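Local coordinates for protein signal recognition particle receptor FtsY (Sulfolobus acidocaldarius, PDB 5L3S) that serves as a receptor for the signal recognition particle and belongs to the SRP-type GTPase family, with a P-loop nucleotide-binding domain, at residues B[221-226]-B[248-253]. Residues are numbered along the deposited sequence; the frame is centred on the assembly and turned at random.
Sequences LDSLAG and TKVDAD. With GNP (phosphoaminophosphonic acid-guanylate ester), chain R.
Ser-223 of segment 221-226 meets Thr-248 of segment 248-253 where two neighbouring parallel strands of the P-loop GTPase sheet end and the second runs into the guanine-binding TKxD motif. The tight part lies here. The backbone N of Thr-248 donates to Leu-221 O (3.0 Å). Thr-248 O in turn receives two donors from one residue, the backbone N of Ser-223 and its hydroxyl; Ser-223 OG lies 2.7 Å from Thr-248 O. With OG set between its own backbone N and carbonyl carbon (chi1 70°), the hydroxyl folds back beside its amide to reach that oxygen, for which serine is small enough; Val-250 CG2 packs against its CB.

Asp-222 begins a type I turn and does two jobs with one carboxylate. Its OD1 accepts from Leu-224 N at 2.9 Å, an Asx turn that fixes the head group. Lys-249 NZ forms a salt bridge with OD2, coming from above the carboxylate plane, 48° out of it. NZ also hydrogen-bonds to Gly-111 O and to the backbone of another protein's chain. Lysine suits the place because its extended aliphatic chain covers one face of the guanine, Lys-249 CG over GNP C5 (3.7 Å), before NZ reaches Asp-222. Thr-248 OG1 turns instead to Val-112 O, linking the strand end to the P-loop.

Away from the strand ends the packing thins: the branched end of Leu-224 rests on the Ala-252 methyl, CD1 nearest to CB at 3.8 Å, and this side is covered by the other protein, to which Asp-253 forms a salt bridge. The second turn, from Lys-249 to Ala-252, presents Asp-251 to the base, while Lys-249 N hydrogen-bonds to GNP O6. Asp-251 OD2, also hydrogen-bonded to the other protein, accepts from GNP N2, and Asp-251 OD1 accepts from GNP N1 at 2.8 Å.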
loop_
_atom_site.group_PDB
_atom_site.type_symbol
_atom_site.label_atom_id
_atom_site.label_comp_id
_atom_site.label_asym_id
_atom_site.label_seq_id
_atom_site.Cartn_x
_atom_site.Cartn_y
_atom_site.Cartn_z
ATOM N N LEU B 221 5.967 -6.407 -1.341
ATOM C CA LEU B 221 5.692 -4.973 -1.464
ATOM C C LEU B 221 4.349 -4.759 -2.165
ATOM O O LEU B 221 3.988 -5.496 -3.081
ATOM C CB LEU B 221 6.829 -4.254 -2.237
ATOM C CG LEU B 221 8.227 -4.281 -1.593
ATOM C CD1 LEU B 221 9.317 -3.751 -2.527
ATOM C CD2 LEU B 221 8.246 -3.499 -0.262
ATOM N N ASP B 222 3.617 -3.738 -1.720
ATOM C CA ASP B 222 2.336 -3.341 -2.294
ATOM C C ASP B 222 2.589 -2.408 -3.482
ATOM O O ASP B 222 3.200 -1.350 -3.321
ATOM C CB ASP B 222 1.538 -2.572 -1.213
ATOM C CG ASP B 222 0.079 -2.341 -1.582
ATOM O OD1 ASP B 222 -0.240 -2.192 -2.782
ATOM O OD2 ASP B 222 -0.761 -2.312 -0.645
ATOM N N SER B 223 2.105 -2.772 -4.666
ATOM C CA SER B 223 2.356 -1.930 -5.849
ATOM C C SER B 223 1.613 -0.592 -5.832
ATOM O O SER B 223 1.936 0.295 -6.626
ATOM C CB SER B 223 2.049 -2.671 -7.145
ATOM O OG SER B 223 0.659 -2.881 -7.294
ATOM N N LEU B 224 0.618 -0.445 -4.954
ATOM C CA LEU B 224 -0.053 0.855 -4.797
ATOM C C LEU B 224 0.760 1.840 -3.975
ATOM O O LEU B 224 0.491 3.040 -3.991
ATOM C CB LEU B 224 -1.430 0.705 -4.167
ATOM C CG LEU B 224 -2.558 0.329 -5.120
ATOM C CD1 LEU B 224 -3.792 -0.062 -4.311
ATOM C CD2 LEU B 224 -2.861 1.478 -6.086
ATOM N N ALA B 225 1.765 1.341 -3.266
ATOM C CA ALA B 225 2.587 2.205 -2.430
ATOM C C ALA B 225 3.501 3.097 -3.264
ATOM O O ALA B 225 4.041 2.669 -4.287
ATOM C CB ALA B 225 3.395 1.370 -1.440
ATOM N N GLY B 226 3.676 4.340 -2.819
ATOM C CA GLY B 226 4.548 5.282 -3.505
ATOM C C GLY B 226 5.986 5.103 -3.064
ATOM O O GLY B 226 6.460 3.973 -2.911
ATOM N N THR B 248 2.330 -6.928 -5.073
ATOM C CA THR B 248 0.910 -7.280 -5.055
ATOM C C THR B 248 -0.005 -6.156 -5.552
ATOM O O THR B 248 0.417 -5.006 -5.674
ATOM C CB THR B 248 0.455 -7.594 -3.616
ATOM O OG1 THR B 248 0.648 -6.426 -2.814
ATOM C CG2 THR B 248 1.273 -8.769 -3.024
ATOM N N LYS B 249 -1.263 -6.509 -5.821
ATOM C CA LYS B 249 -2.321 -5.545 -6.092
ATOM C C LYS B 249 -2.071 -4.742 -7.356
ATOM O O LYS B 249 -2.510 -3.610 -7.473
ATOM C CB LYS B 249 -2.535 -4.611 -4.885
ATOM C CG LYS B 249 -2.810 -5.357 -3.579
ATOM C CD LYS B 249 -2.895 -4.387 -2.371
ATOM C CE LYS B 249 -2.749 -5.183 -1.043
ATOM N NZ LYS B 249 -2.656 -4.286 0.158
ATOM N N VAL B 250 -1.362 -5.349 -8.303
ATOM C CA VAL B 250 -1.042 -4.694 -9.566
ATOM C C VAL B 250 -2.338 -4.486 -10.352
ATOM O O VAL B 250 -2.442 -3.583 -11.191
ATOM C CB VAL B 250 0.009 -5.533 -10.332
ATOM C CG1 VAL B 250 0.148 -5.085 -11.768
ATOM C CG2 VAL B 250 1.348 -5.449 -9.602
ATOM N N ASP B 251 -3.355 -5.287 -10.025
ATOM C CA ASP B 251 -4.662 -5.144 -10.680
ATOM C C ASP B 251 -5.407 -3.847 -10.300
ATOM O O ASP B 251 -6.420 -3.518 -10.912
ATOM C CB ASP B 251 -5.558 -6.365 -10.423
ATOM C CG ASP B 251 -5.685 -6.703 -8.938
ATOM O OD1 ASP B 251 -4.659 -6.857 -8.232
ATOM O OD2 ASP B 251 -6.831 -6.799 -8.462
ATOM N N ALA B 252 -4.906 -3.115 -9.309
ATOM C CA ALA B 252 -5.479 -1.795 -8.982
ATOM C C ALA B 252 -4.990 -0.680 -9.926
ATOM O O ALA B 252 -4.816 0.464 -9.494
ATOM C CB ALA B 252 -5.157 -1.428 -7.572
ATOM N N ASP B 253 -4.760 -1.013 -11.195
ATOM C CA ASP B 253 -4.298 -0.042 -12.191
ATOM C C ASP B 253 -2.966 0.592 -11.774
ATOM O O ASP B 253 -2.641 1.714 -12.161
ATOM C CB ASP B 253 -5.365 1.042 -12.427
ATOM C CG ASP B 253 -5.081 1.891 -13.658
ATOM O OD1 ASP B 253 -4.504 1.348 -14.621
ATOM O OD2 ASP B 253 -5.423 3.098 -13.658
HETATM P PG GNP R . -1.010 -8.946 7.566
HETATM O O1G GNP R . -0.699 -10.394 7.868
HETATM O O2G GNP R . -2.047 -8.365 8.517
HETATM O O3G GNP R . 0.185 -8.022 7.636
HETATM N N3B GNP R . -1.614 -8.855 6.087
HETATM P PB GNP R . -0.919 -9.631 4.838
HETATM O O1B GNP R . -0.713 -11.037 5.184
HETATM O O2B GNP R . 0.316 -8.923 4.469
HETATM O O3A GNP R . -1.919 -9.517 3.708
HETATM P PA GNP R . -3.156 -10.370 3.397
HETATM O O1A GNP R . -2.764 -11.630 2.686
HETATM O O2A GNP R . -4.023 -10.522 4.606
HETATM O "O5'" GNP R . -3.925 -9.562 2.294
HETATM C "C5'" GNP R . -4.544 -8.262 2.561
HETATM C "C4'" GNP R . -5.653 -8.031 1.550
HETATM O "O4'" GNP R . -5.089 -7.771 0.212
HETATM C "C3'" GNP R . -6.589 -9.211 1.376
HETATM O "O3'" GNP R . -7.893 -8.719 1.128
HETATM C "C2'" GNP R . -6.045 -9.906 0.115
HETATM O "O2'" GNP R . -7.061 -10.632 -0.553
HETATM C "C1'" GNP R . -5.707 -8.647 -0.699
HETATM N N9 GNP R . -4.753 -8.914 -1.774
HETATM C C8 GNP R . -3.549 -9.562 -1.707
HETATM N N7 GNP R . -2.912 -9.619 -2.864
HETATM C C5 GNP R . -3.771 -8.953 -3.734
HETATM C C6 GNP R . -3.638 -8.693 -5.115
HETATM O O6 GNP R . -2.694 -9.043 -5.837
HETATM N N1 GNP R . -4.738 -8.003 -5.633
HETATM C C2 GNP R . -5.823 -7.590 -4.874
HETATM N N2 GNP R . -6.803 -6.935 -5.494
HETATM N N3 GNP R . -5.951 -7.834 -3.575
HETATM C C4 GNP R . -4.900 -8.518 -3.080
#